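Local coordinates for putative hemin storage protein (Bordetella bronchiseptica, PDB 6AU1) that cleaves deacetylated poly-beta-1,6-N-acetylglucosamine through its glycoside hydrolase domain, the part of the longer protein present in this chain, and can disrupt bacterial biofilms, at residues Arg8-Asp13 / Tyr332-Asp337; Ser42-Gln47 / Ala86-Tyr91; Pro95-Ser100 / His160-Leu165; Ser131-Asp136 / Thr168-Pro173. All coordinates share one frame; numbering follows the deposited sequence.

Contact 1 (Arg8-Asp13 / Tyr332-Asp337)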
loop_
_atom_site.group_PDB
_atom_site.type_symbol
_atom_site.label_atom_id
_atom_site.label_comp_id
_atom_site.label_asym_id
_atom_site.label_seq_id
_atom_site.Cartn_x
_atom_site.Cartn_y
_atom_site.Cartn_z
ATOM N N ARG A 8 -13.074 -7.334 5.979
ATOM C CA ARG A 8 -13.387 -6.070 6.613
ATOM C C ARG A 8 -12.109 -5.673 7.299
ATOM O O ARG A 8 -11.698 -6.331 8.247
ATOM C CB ARG A 8 -14.546 -6.212 7.611
ATOM C CG ARG A 8 -15.844 -6.728 6.988
ATOM C CD ARG A 8 -16.480 -5.650 6.118
ATOM N NE ARG A 8 -17.460 -6.169 5.155
ATOM C CZ ARG A 8 -18.704 -6.499 5.465
ATOM N NH1 ARG A 8 -19.114 -6.393 6.719
ATOM N NH2 ARG A 8 -19.531 -6.952 4.535
ATOM N N ILE A 9 -11.433 -4.649 6.791
ATOM C CA ILE A 9 -10.079 -4.428 7.271
ATOM C C ILE A 9 -9.879 -3.067 7.905
ATOM O O ILE A 9 -10.625 -2.124 7.658
ATOM C CB ILE A 9 -9.042 -4.636 6.137
ATOM C CG1 ILE A 9 -9.166 -3.557 5.056
ATOM C CG2 ILE A 9 -9.206 -6.038 5.513
ATOM C CD1 ILE A 9 -8.279 -2.317 5.289
ATOM N N VAL A 10 -8.859 -2.991 8.749
ATOM C CA VAL A 10 -8.470 -1.745 9.389
ATOM C C VAL A 10 -6.989 -1.567 9.139
ATOM O O VAL A 10 -6.202 -2.467 9.424
ATOM C CB VAL A 10 -8.747 -1.756 10.919
ATOM C CG1 VAL A 10 -8.298 -0.426 11.552
ATOM C CG2 VAL A 10 -10.223 -2.024 11.215
ATOM N N GLN A 11 -6.599 -0.427 8.581
ATOM C CA GLN A 11 -5.178 -0.160 8.364
ATOM C C GLN A 11 -4.665 0.741 9.487
ATOM O O GLN A 11 -5.287 1.745 9.826
ATOM C CB GLN A 11 -4.947 0.468 6.992
ATOM C CG GLN A 11 -3.469 0.647 6.625
ATOM C CD GLN A 11 -3.284 0.909 5.143
ATOM O OE1 GLN A 11 -3.903 0.256 4.310
ATOM N NE2 GLN A 11 -2.431 1.859 4.808
ATOM N N VAL A 12 -3.528 0.364 10.060
ATOM C CA VAL A 12 -3.053 0.966 11.306
ATOM C C VAL A 12 -1.624 1.478 11.200
ATOM O O VAL A 12 -0.735 0.761 10.725
ATOM C CB VAL A 12 -3.129 -0.064 12.454
ATOM C CG1 VAL A 12 -2.442 0.455 13.712
ATOM C CG2 VAL A 12 -4.594 -0.438 12.736
ATOM N N ASP A 13 -1.406 2.714 11.658
ATOM C CA ASP A 13 -0.079 3.317 11.675
ATOM C C ASP A 13 0.669 2.969 12.948
ATOM O O ASP A 13 0.198 3.284 14.036
ATOM C CB ASP A 13 -0.172 4.845 11.568
ATOM C CG ASP A 13 -0.859 5.292 10.317
ATOM O OD1 ASP A 13 -0.222 5.211 9.240
ATOM O OD2 ASP A 13 -2.030 5.736 10.403
ATOM N N TYR A 332 -14.499 -4.207 2.315
ATOM C CA TYR A 332 -14.134 -2.811 2.521
ATOM C C TYR A 332 -13.429 -2.655 3.851
ATOM O O TYR A 332 -13.251 -3.623 4.585
ATOM C CB TYR A 332 -15.364 -1.883 2.438
ATOM C CG TYR A 332 -16.544 -2.310 3.283
ATOM C CD1 TYR A 332 -16.564 -2.075 4.653
ATOM C CD2 TYR A 332 -17.642 -2.937 2.705
ATOM C CE1 TYR A 332 -17.647 -2.474 5.430
ATOM C CE2 TYR A 332 -18.734 -3.335 3.474
ATOM C CZ TYR A 332 -18.717 -3.097 4.837
ATOM O OH TYR A 332 -19.782 -3.487 5.604
ATOM N N GLY A 333 -13.017 -1.435 4.146
ATOM C CA GLY A 333 -12.289 -1.172 5.375
ATOM C C GLY A 333 -11.956 0.296 5.455
ATOM O O GLY A 333 -12.469 1.096 4.663
ATOM N N TYR A 334 -11.107 0.673 6.404
ATOM C CA TYR A 334 -10.766 2.083 6.508
ATOM C C TYR A 334 -9.334 2.281 6.989
ATOM O O TYR A 334 -8.725 1.402 7.608
ATOM C CB TYR A 334 -11.745 2.827 7.438
ATOM C CG TYR A 334 -11.643 2.417 8.891
ATOM C CD1 TYR A 334 -10.689 2.994 9.733
ATOM C CD2 TYR A 334 -12.499 1.463 9.428
ATOM C CE1 TYR A 334 -10.585 2.611 11.063
ATOM C CE2 TYR A 334 -12.404 1.074 10.755
ATOM C CZ TYR A 334 -11.449 1.656 11.572
ATOM O OH TYR A 334 -11.340 1.278 12.893
ATOM N N TYR A 335 -8.831 3.472 6.679
ATOM C CA TYR A 335 -7.513 3.938 7.087
ATOM C C TYR A 335 -7.666 5.417 7.428
ATOM O O TYR A 335 -8.303 6.144 6.675
ATOM C CB TYR A 335 -6.487 3.742 5.957
ATOM C CG TYR A 335 -5.131 4.334 6.269
ATOM C CD1 TYR A 335 -4.401 3.894 7.366
ATOM C CD2 TYR A 335 -4.572 5.322 5.460
ATOM C CE1 TYR A 335 -3.142 4.438 7.657
ATOM C CE2 TYR A 335 -3.323 5.866 5.740
ATOM C CZ TYR A 335 -2.614 5.421 6.846
ATOM O OH TYR A 335 -1.373 5.969 7.128
ATOM N N PRO A 336 -7.106 5.878 8.564
ATOM C CA PRO A 336 -6.373 5.210 9.637
ATOM C C PRO A 336 -7.248 4.967 10.860
ATOM O O PRO A 336 -8.326 5.554 10.980
ATOM C CB PRO A 336 -5.276 6.226 9.967
ATOM C CG PRO A 336 -6.036 7.560 9.845
ATOM C CD PRO A 336 -7.117 7.341 8.767
ATOM N N ASP A 337 -6.790 4.120 11.766
ATOM C CA ASP A 337 -7.461 4.015 13.051
ATOM C C ASP A 337 -6.802 4.973 14.034
ATOM O O ASP A 337 -5.613 4.834 14.360
ATOM C CB ASP A 337 -7.424 2.587 13.578
ATOM C CG ASP A 337 -8.407 2.378 14.708
ATOM O OD1 ASP A 337 -9.619 2.405 14.423
ATOM O OD2 ASP A 337 -7.972 2.244 15.869
HETATM O O HOH W 1 -3.611 4.335 12.341
#
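Tyr-335 OH donates to Asp-13 OD1 over 2.5 Å, meeting the syn lone pair, with carboxylate and phenol ring turned 55° against each other. The second oxygen, OD2, receives a hydrogen from water 1, which also donates to Asp-337 O and accepts from Asp-13 N, so the carboxylate is held at both oxygens. Upstream, strands 8-12 and 332-335 run parallel. Tyr-332 O takes the N-H of Ile-9, and Gln-11 N reaches Tyr-334 O in a straight bond of 3.0 Å. After the cis peptide before Pro-336 the pairing fades to a weak bond from Asp-337 N to Gln-11 O. At the opposite end Arg-8, bent at chi2 (-72°), runs over one face of Tyr-332: CD, 3.8 Å from the ring centroid in a CH-pi contact, and NE lie above the ring, and the guanidinium lies nearly parallel to it (8°) with its face over the hydroxyl oxygen. Its NE is bonded to Ile-330 O, while Tyr-332 OH bonds Val-352 O. Val-10 CG1 packs 3.8 Å from Tyr-334 CZ. The pairing joins the first and last strands of a TIM barrel: strand 43-47 flanks 8-12, strand 297-305 flanks 332-335, and helix 22-39 covers Val-10 and Tyr-334.

Contact 2 (Ser42-Gln47 / Ala86-Tyr91)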
loop_
_atom_site.group_PDB
_atom_site.type_symbol
_atom_site.label_atom_id
_atom_site.label_comp_id
_atom_site.label_asym_id
_atom_site.label_seq_id
_atom_site.Cartn_x
_atom_site.Cartn_y
_atom_site.Cartn_z
ATOM N N SER A 42 -11.656 -8.636 9.854
ATOM C CA SER A 42 -11.015 -9.855 9.371
ATOM C C SER A 42 -9.498 -9.725 9.470
ATOM O O SER A 42 -8.809 -10.686 9.819
ATOM C CB SER A 42 -11.439 -10.171 7.928
ATOM O OG SER A 42 -11.117 -9.121 7.048
ATOM N N ALA A 43 -8.984 -8.523 9.209
ATOM C CA ALA A 43 -7.543 -8.307 9.176
ATOM C C ALA A 43 -7.180 -6.880 9.561
ATOM O O ALA A 43 -7.951 -5.954 9.308
ATOM C CB ALA A 43 -6.992 -8.625 7.786
ATOM N N VAL A 44 -6.016 -6.731 10.192
ATOM C CA VAL A 44 -5.380 -5.424 10.343
ATOM C C VAL A 44 -4.196 -5.332 9.393
ATOM O O VAL A 44 -3.347 -6.228 9.356
ATOM C CB VAL A 44 -4.917 -5.175 11.793
ATOM C CG1 VAL A 44 -4.003 -3.927 11.878
ATOM C CG2 VAL A 44 -6.135 -5.037 12.689
ATOM N N TYR A 45 -4.156 -4.257 8.608
ATOM C CA TYR A 45 -3.015 -3.976 7.753
ATOM C C TYR A 45 -2.051 -3.110 8.553
ATOM O O TYR A 45 -2.335 -1.942 8.789
ATOM C CB TYR A 45 -3.445 -3.249 6.475
ATOM C CG TYR A 45 -4.291 -4.069 5.517
ATOM C CD1 TYR A 45 -4.508 -5.426 5.717
ATOM C CD2 TYR A 45 -4.830 -3.479 4.377
ATOM C CE1 TYR A 45 -5.283 -6.167 4.815
ATOM C CE2 TYR A 45 -5.590 -4.204 3.478
ATOM C CZ TYR A 45 -5.806 -5.543 3.695
ATOM O OH TYR A 45 -6.564 -6.253 2.786
ATOM N N LEU A 46 -0.936 -3.691 8.985
ATOM C CA LEU A 46 -0.119 -3.068 10.016
ATOM C C LEU A 46 1.192 -2.486 9.452
ATOM O O LEU A 46 2.017 -3.207 8.900
ATOM C CB LEU A 46 0.175 -4.097 11.120
ATOM C CG LEU A 46 0.880 -3.525 12.349
ATOM C CD1 LEU A 46 -0.043 -2.531 13.058
ATOM C CD2 LEU A 46 1.262 -4.669 13.296
ATOM N N GLN A 47 1.360 -1.174 9.604
ATOM C CA GLN A 47 2.559 -0.465 9.139
ATOM C C GLN A 47 3.838 -1.071 9.711
ATOM O O GLN A 47 3.969 -1.188 10.931
ATOM C CB GLN A 47 2.463 1.004 9.548
ATOM C CG GLN A 47 3.408 1.946 8.800
ATOM C CD GLN A 47 3.422 3.335 9.419
ATOM O OE1 GLN A 47 3.085 3.507 10.587
ATOM N NE2 GLN A 47 3.838 4.332 8.641
ATOM N N ALA A 86 -6.653 -9.819 20.010
ATOM C CA ALA A 86 -7.803 -9.330 19.243
ATOM C C ALA A 86 -8.336 -10.384 18.273
ATOM O O ALA A 86 -9.450 -10.259 17.766
ATOM C CB ALA A 86 -7.435 -8.050 18.491
ATOM N N GLY A 87 -7.534 -11.413 18.009
ATOM C CA GLY A 87 -7.931 -12.503 17.135
ATOM C C GLY A 87 -8.111 -12.145 15.666
ATOM O O GLY A 87 -8.925 -12.751 14.966
ATOM N N VAL A 88 -7.348 -11.165 15.192
ATOM C CA VAL A 88 -7.416 -10.757 13.792
ATOM C C VAL A 88 -6.214 -11.276 13.024
ATOM O O VAL A 88 -5.177 -11.566 13.618
ATOM C CB VAL A 88 -7.449 -9.213 13.642
ATOM C CG1 VAL A 88 -8.630 -8.631 14.385
ATOM C CG2 VAL A 88 -6.132 -8.590 14.145
ATOM N N MET A 89 -6.353 -11.394 11.708
ATOM C CA MET A 89 -5.209 -11.629 10.841
ATOM C C MET A 89 -4.379 -10.352 10.748
ATOM O O MET A 89 -4.917 -9.250 10.851
ATOM C CB MET A 89 -5.664 -12.075 9.452
ATOM C CG MET A 89 -6.416 -13.390 9.457
ATOM S SD MET A 89 -5.344 -14.762 9.912
ATOM C CE MET A 89 -4.978 -15.440 8.297
ATOM N N VAL A 90 -3.074 -10.491 10.565
ATOM C CA VAL A 90 -2.226 -9.301 10.451
ATOM C C VAL A 90 -1.440 -9.331 9.156
ATOM O O VAL A 90 -0.758 -10.315 8.870
ATOM C CB VAL A 90 -1.245 -9.167 11.640
ATOM C CG1 VAL A 90 -0.259 -7.997 11.391
ATOM C CG2 VAL A 90 -2.016 -8.964 12.932
ATOM N N TYR A 91 -1.540 -8.256 8.369
ATOM C CA TYR A 91 -0.724 -8.124 7.165
ATOM C C TYR A 91 0.398 -7.143 7.443
ATOM O O TYR A 91 0.161 -6.103 8.056
ATOM C CB TYR A 91 -1.528 -7.588 5.970
ATOM C CG TYR A 91 -2.556 -8.500 5.340
ATOM C CD1 TYR A 91 -3.428 -9.252 6.107
ATOM C CD2 TYR A 91 -2.691 -8.551 3.954
ATOM C CE1 TYR A 91 -4.398 -10.062 5.511
ATOM C CE2 TYR A 91 -3.651 -9.349 3.353
ATOM C CZ TYR A 91 -4.500 -10.103 4.137
ATOM O OH TYR A 91 -5.458 -10.900 3.548
HETATM O O HOH W 2 -7.455 -8.724 3.497
#
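Tyr-91 lies alongside Tyr-45 on two neighbouring parallel strands of the TIM barrel, joined by helix 75-86 in a beta-alpha-beta unit. Leaving the backbone, Tyr-91 CB first meets Tyr-45 CD1 at 3.7 Å. The ring then takes Tyr-45 CE1 over the centre of one face, CG and CD2 being its nearest atoms, each 3.6 Å away. Farther out, CE1 of Tyr-91 touches the methyl CB of Ala-43 at 3.7 Å. At the tip, the hydroxyl reaches water 2 in a weak bond, and the same water lies 2.7 Å from Tyr-45 OH, tying the two phenols together. The ring planes are inclined by 44°, an oblique pairing. Paired in register on the face shared with Ala-43, and with nearly equal chi1 (-67° for Tyr-45, -71° for Tyr-91), both rings point the same way.

The backbones are laced by Met-89 N to Ser-42 O, Val-44 N to Met-89 O, Tyr-91 N to Val-44 O and Leu-46 N to Tyr-91 O, the last three short and nearly straight. Val-44, Leu-46 and Val-90 occupy the other face, where Leu-46 and Val-90 meet helix 75-86. Here Leu-46 CB packs against Val-90 CG1 at 3.9 Å, and Val-44 CG2 meets Val-88 CG2 at 3.8 Å.

Contact 3 (Pro95-Ser100 / His160-Leu165). With EDO (1,2-ethanediol), chain G.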
loop_
_atom_site.group_PDB
_atom_site.type_symbol
_atom_site.label_atom_id
_atom_site.label_comp_id
_atom_site.label_asym_id
_atom_site.label_seq_id
_atom_site.Cartn_x
_atom_site.Cartn_y
_atom_site.Cartn_z
ATOM N N PRO A 95 6.710 -0.637 2.111
ATOM C CA PRO A 95 6.948 -0.074 0.775
ATOM C C PRO A 95 7.472 -1.129 -0.181
ATOM O O PRO A 95 8.076 -2.113 0.232
ATOM C CB PRO A 95 8.022 0.994 1.023
ATOM C CG PRO A 95 7.935 1.308 2.495
ATOM C CD PRO A 95 7.574 -0.017 3.128
ATOM N N VAL A 96 7.244 -0.909 -1.467
ATOM C CA VAL A 96 7.817 -1.753 -2.490
ATOM C C VAL A 96 9.194 -1.219 -2.895
ATOM O O VAL A 96 10.121 -1.992 -3.163
ATOM C CB VAL A 96 6.892 -1.820 -3.717
ATOM C CG1 VAL A 96 7.486 -2.748 -4.793
ATOM C CG2 VAL A 96 5.484 -2.299 -3.301
ATOM N N LEU A 97 9.309 0.109 -2.962
ATOM C CA LEU A 97 10.493 0.775 -3.519
ATOM C C LEU A 97 11.140 1.813 -2.606
ATOM O O LEU A 97 12.363 2.007 -2.664
ATOM C CB LEU A 97 10.134 1.485 -4.831
ATOM C CG LEU A 97 9.507 0.655 -5.945
ATOM C CD1 LEU A 97 9.253 1.593 -7.120
ATOM C CD2 LEU A 97 10.418 -0.507 -6.335
ATOM N N THR A 98 10.341 2.510 -1.794
ATOM C CA THR A 98 10.880 3.654 -1.039
ATOM C C THR A 98 11.591 3.229 0.246
ATOM O O THR A 98 10.963 3.076 1.296
ATOM C CB THR A 98 9.791 4.688 -0.661
ATOM O OG1 THR A 98 8.780 4.071 0.156
ATOM C CG2 THR A 98 9.153 5.302 -1.905
ATOM N N PHE A 99 12.897 3.024 0.128
ATOM C CA PHE A 99 13.771 2.791 1.271
ATOM C C PHE A 99 14.962 3.705 1.132
ATOM O O PHE A 99 15.751 3.552 0.200
ATOM C CB PHE A 99 14.211 1.327 1.334
ATOM C CG PHE A 99 13.069 0.373 1.458
ATOM C CD1 PHE A 99 12.537 0.071 2.712
ATOM C CD2 PHE A 99 12.503 -0.202 0.324
ATOM C CE1 PHE A 99 11.456 -0.808 2.829
ATOM C CE2 PHE A 99 11.430 -1.079 0.432
ATOM C CZ PHE A 99 10.906 -1.384 1.692
ATOM N N SER A 100 15.081 4.666 2.042
ATOM C CA SER A 100 16.172 5.635 1.986
ATOM C C SER A 100 17.367 5.108 2.775
ATOM O O SER A 100 17.618 5.512 3.908
ATOM C CB SER A 100 15.706 6.994 2.511
ATOM O OG SER A 100 14.717 7.541 1.638
ATOM N N HIS A 160 2.560 -1.389 -0.433
ATOM C CA HIS A 160 2.223 0.037 -0.312
ATOM C C HIS A 160 1.941 0.725 -1.641
ATOM O O HIS A 160 2.309 0.207 -2.695
ATOM C CB HIS A 160 3.399 0.724 0.403
ATOM C CG HIS A 160 3.147 2.141 0.840
ATOM N ND1 HIS A 160 1.914 2.605 1.243
ATOM C CD2 HIS A 160 4.007 3.181 0.983
ATOM C CE1 HIS A 160 2.019 3.873 1.603
ATOM N NE2 HIS A 160 3.277 4.251 1.445
ATOM N N ASP A 161 1.316 1.903 -1.580
ATOM C CA ASP A 161 1.013 2.683 -2.784
ATOM C C ASP A 161 2.226 3.445 -3.335
ATOM O O ASP A 161 2.088 4.232 -4.269
ATOM C CB ASP A 161 -0.155 3.662 -2.522
ATOM C CG ASP A 161 0.152 4.742 -1.468
ATOM O OD1 ASP A 161 1.324 5.002 -1.135
ATOM O OD2 ASP A 161 -0.820 5.362 -0.975
ATOM N N ASP A 162 3.418 3.189 -2.798
ATOM C CA ASP A 162 4.609 3.878 -3.297
ATOM C C ASP A 162 5.049 3.307 -4.635
ATOM O O ASP A 162 5.838 3.926 -5.340
ATOM C CB ASP A 162 5.774 3.784 -2.305
ATOM C CG ASP A 162 6.347 2.391 -2.228
ATOM O OD1 ASP A 162 5.583 1.446 -1.928
ATOM O OD2 ASP A 162 7.556 2.228 -2.476
ATOM N N ALA A 163 4.538 2.122 -4.963
ATOM C CA ALA A 163 4.867 1.419 -6.197
ATOM C C ALA A 163 4.101 2.019 -7.387
ATOM O O ALA A 163 3.097 1.478 -7.866
ATOM C CB ALA A 163 4.569 -0.070 -6.045
ATOM N N VAL A 164 4.585 3.169 -7.830
ATOM C CA VAL A 164 4.045 3.863 -8.994
ATOM C C VAL A 164 5.207 4.271 -9.879
ATOM O O VAL A 164 6.311 4.484 -9.389
ATOM C CB VAL A 164 3.230 5.137 -8.622
ATOM C CG1 VAL A 164 1.939 4.774 -7.926
ATOM C CG2 VAL A 164 4.070 6.096 -7.761
ATOM N N LEU A 165 4.940 4.372 -11.180
ATOM C CA LEU A 165 5.876 4.946 -12.146
ATOM C C LEU A 165 5.074 5.817 -13.101
ATOM O O LEU A 165 4.003 5.401 -13.546
ATOM C CB LEU A 165 6.607 3.852 -12.930
ATOM C CG LEU A 165 7.562 2.935 -12.166
ATOM C CD1 LEU A 165 7.976 1.761 -13.041
ATOM C CD2 LEU A 165 8.799 3.722 -11.703
HETATM C C1 EDO G . 2.725 7.827 -2.419
HETATM O O1 EDO G . 3.194 6.607 -1.815
HETATM C C2 EDO G . 2.996 7.800 -3.921
HETATM O O2 EDO G . 2.136 6.841 -4.549
#
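A single carboxylate, that of Asp-162, gathers the backbone N-H groups of three consecutive residues, Val-96, Leu-97 and Thr-98. OD1 takes Val-96 N through its syn lone pair, 2.9 Å and almost straight (170°). OD2 serves two donors: Leu-97 N comes to its syn lone pair at 2.8 Å, and Thr-98 N approaches nearly along the C-O bond at 2.9 Å. Three bonds on two oxygens fix the rotation of the carboxylate and bind residues 96-98 around it. With chi1 at 71°, CG of Asp-162 sits between its own N and carbonyl carbon, turned into the curl of the other segment.

Apolar contacts close the flanks. Thr-98 CG2 lies 3.7 Å from Asp-162 CB, Val-96 CG2 is 3.7 Å from Ala-163 CB, and Pro-95 CA stands at the edge of the His-160 ring. His-160 to Ala-163 forms a type I turn, and Asp-161 accepts from a 1,2-ethanediol, probably from crystallisation, O1 to OD1 and O2 to its carbonyl O, 2.6 Å each.

These loops follow strands 89-94 and 156-159, at the C-terminal end of the barrel where TIM-barrel enzymes carry their active sites. Helix 195-223 lies against Val-96 and Leu-97 through Phe-212, Phe-99 packs on helix 135-151, and strand 230-235 brings Asn-234 to His-160 and Asp-161.

Contact 4 (Ser131-Asp136 / Thr168-Pro173)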
loop_
_atom_site.group_PDB
_atom_site.type_symbol
_atom_site.label_atom_id
_atom_site.label_comp_id
_atom_site.label_asym_id
_atom_site.label_seq_id
_atom_site.Cartn_x
_atom_site.Cartn_y
_atom_site.Cartn_z
ATOM N N SER A 131 15.155 2.172 -7.728
ATOM C CA SER A 131 14.867 1.578 -9.031
ATOM C C SER A 131 14.859 0.056 -8.986
ATOM O O SER A 131 15.893 -0.565 -8.745
ATOM C CB SER A 131 15.892 2.027 -10.068
ATOM O OG SER A 131 15.624 1.397 -11.314
ATOM N N PRO A 132 13.698 -0.564 -9.245
ATOM C CA PRO A 132 13.676 -2.031 -9.224
ATOM C C PRO A 132 14.372 -2.631 -10.449
ATOM O O PRO A 132 14.493 -3.849 -10.540
ATOM C CB PRO A 132 12.179 -2.359 -9.219
ATOM C CG PRO A 132 11.567 -1.212 -9.979
ATOM C CD PRO A 132 12.384 0.008 -9.596
ATOM N N PHE A 133 14.824 -1.779 -11.371
ATOM C CA PHE A 133 15.618 -2.230 -12.513
ATOM C C PHE A 133 17.115 -2.345 -12.195
ATOM O O PHE A 133 17.867 -2.957 -12.955
ATOM C CB PHE A 133 15.412 -1.275 -13.702
ATOM C CG PHE A 133 13.981 -1.184 -14.154
ATOM C CD1 PHE A 133 13.462 -2.117 -15.047
ATOM C CD2 PHE A 133 13.151 -0.183 -13.680
ATOM C CE1 PHE A 133 12.140 -2.046 -15.467
ATOM C CE2 PHE A 133 11.830 -0.102 -14.093
ATOM C CZ PHE A 133 11.323 -1.039 -14.985
ATOM N N HIS A 134 17.550 -1.752 -11.083
ATOM C CA HIS A 134 18.956 -1.813 -10.685
ATOM C C HIS A 134 19.195 -3.043 -9.810
ATOM O O HIS A 134 18.511 -3.233 -8.809
ATOM C CB HIS A 134 19.363 -0.548 -9.930
ATOM C CG HIS A 134 20.845 -0.358 -9.835
ATOM N ND1 HIS A 134 21.647 -1.133 -9.023
ATOM C CD2 HIS A 134 21.673 0.513 -10.461
ATOM C CE1 HIS A 134 22.904 -0.745 -9.152
ATOM N NE2 HIS A 134 22.947 0.250 -10.021
ATOM N N PRO A 135 20.156 -3.894 -10.199
ATOM C CA PRO A 135 20.398 -5.145 -9.470
ATOM C C PRO A 135 20.738 -4.951 -7.990
ATOM O O PRO A 135 20.358 -5.806 -7.186
ATOM C CB PRO A 135 21.581 -5.773 -10.219
ATOM C CG PRO A 135 22.162 -4.667 -11.052
ATOM C CD PRO A 135 21.019 -3.770 -11.385
ATOM N N ASP A 136 21.424 -3.867 -7.627
ATOM C CA ASP A 136 21.763 -3.662 -6.212
ATOM C C ASP A 136 20.544 -3.203 -5.408
ATOM O O ASP A 136 20.351 -3.629 -4.268
ATOM C CB ASP A 136 22.903 -2.659 -6.059
ATOM C CG ASP A 136 24.207 -3.167 -6.643
ATOM O OD1 ASP A 136 24.478 -4.382 -6.541
ATOM O OD2 ASP A 136 24.950 -2.348 -7.210
ATOM N N THR A 168 7.208 9.269 -17.613
ATOM C CA THR A 168 8.573 9.749 -17.863
ATOM C C THR A 168 9.608 8.893 -17.133
ATOM O O THR A 168 10.808 9.212 -17.130
ATOM C CB THR A 168 8.758 11.226 -17.420
ATOM O OG1 THR A 168 8.691 11.307 -15.987
ATOM C CG2 THR A 168 7.683 12.109 -18.041
ATOM N N GLU A 169 9.133 7.811 -16.506
ATOM C CA GLU A 169 9.953 6.957 -15.646
ATOM C C GLU A 169 9.830 5.496 -16.076
ATOM O O GLU A 169 8.875 5.150 -16.765
ATOM C CB GLU A 169 9.492 7.085 -14.185
ATOM C CG GLU A 169 9.621 8.486 -13.600
ATOM C CD GLU A 169 8.903 8.620 -12.259
ATOM O OE1 GLU A 169 9.326 9.468 -11.446
ATOM O OE2 GLU A 169 7.927 7.877 -12.015
ATOM N N ASP A 170 10.751 4.613 -15.694
ATOM C CA ASP A 170 12.047 4.874 -15.080
ATOM C C ASP A 170 13.044 5.135 -16.219
ATOM O O ASP A 170 13.135 4.333 -17.147
ATOM C CB ASP A 170 12.425 3.645 -14.231
ATOM C CG ASP A 170 13.712 3.808 -13.461
ATOM O OD1 ASP A 170 14.501 4.730 -13.741
ATOM O OD2 ASP A 170 13.924 2.970 -12.562
ATOM N N SER A 171 13.764 6.257 -16.166
ATOM C CA SER A 171 14.680 6.641 -17.249
ATOM C C SER A 171 16.148 6.309 -16.955
ATOM O O SER A 171 17.052 6.680 -17.717
ATOM C CB SER A 171 14.544 8.140 -17.546
ATOM O OG SER A 171 14.921 8.908 -16.412
ATOM N N SER A 172 16.387 5.594 -15.863
ATOM C CA SER A 172 17.751 5.245 -15.467
ATOM C C SER A 172 18.347 4.256 -16.472
ATOM O O SER A 172 17.605 3.571 -17.180
ATOM C CB SER A 172 17.760 4.665 -14.046
ATOM O OG SER A 172 17.131 3.398 -14.003
ATOM N N PRO A 173 19.686 4.198 -16.566
ATOM C CA PRO A 173 20.326 3.349 -17.583
ATOM C C PRO A 173 19.915 1.877 -17.482
ATOM O O PRO A 173 19.721 1.214 -18.506
ATOM C CB PRO A 173 21.823 3.519 -17.285
ATOM C CG PRO A 173 21.923 4.882 -16.679
ATOM C CD PRO A 173 20.663 5.050 -15.860
#
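Ser-131 and Asp-170 bring together two largely irregular segments whose backbones stay well apart, their CA atoms being 7.4 Å from each other. Residues 131-134 make a type I turn, closed by His-134 N on Ser-131 O, that runs into helix 135-151. Across from it the chain carries a cis peptide before Asp-170 and leads through Ser-172, at the N-cap, into helix 173-181.

Side chains bridge the gap. Asp-170 extends with CG anti to its N (chi1 -176°), and OD2 accepts from Ser-131 OG at 2.6 Å, on the syn side and 20° out of the carboxylate plane. The same OG accepts from Phe-133 N at 3.3 Å, an ST turn, so the hydroxyl passes a hydrogen-bond chain from turn to carboxylate. Phe-133 presents its edge to the acid: CD2 is 3.4 Å from Asp-170 OD2, near the ring plane, while Tyr-208 stacks with the ring. OD1 serves its own loop in an Asx turn, taking Ser-172 N and Ser-172 OG, both at 3.0 Å, from one face of its plane; Gln-113 N is a further donor. His-134 ND1 caps Asp-136 N.

With hydroxyl and amide donors on its oxygens and the start of helix 173-181 close by, Asp-170 is probably ionised despite its burial, and it couples the approaches to two helices through a hydrogen bond, alongside the packing of Phe-133 on helix 173-181.

How the contacts relate
Contacts 1 and 2 are neighbouring parts of one barrel wall: strands 8-12 and 43-47 pair directly, with Arg-8 O to Ser-42 N and Val-10 O to Tyr-45 N each 2.8 Å apart. Regular parallel backbone bonding and aromatic side chains dominate there. Contact 3 lies nearest the middle of the chain, about 8 Å from it (centre to centre), and swaps strand pairing for a carboxylate taking backbone N-H groups. Contact 4 is the most peripheral, about 20 Å out, yet its touching residues are buried; it rests on a side-chain bond. Each of its segments comes later in the chain than the matching segment of contact 3, and Leu-97 CD2 packs on Pro-132 CD at 3.8 Å.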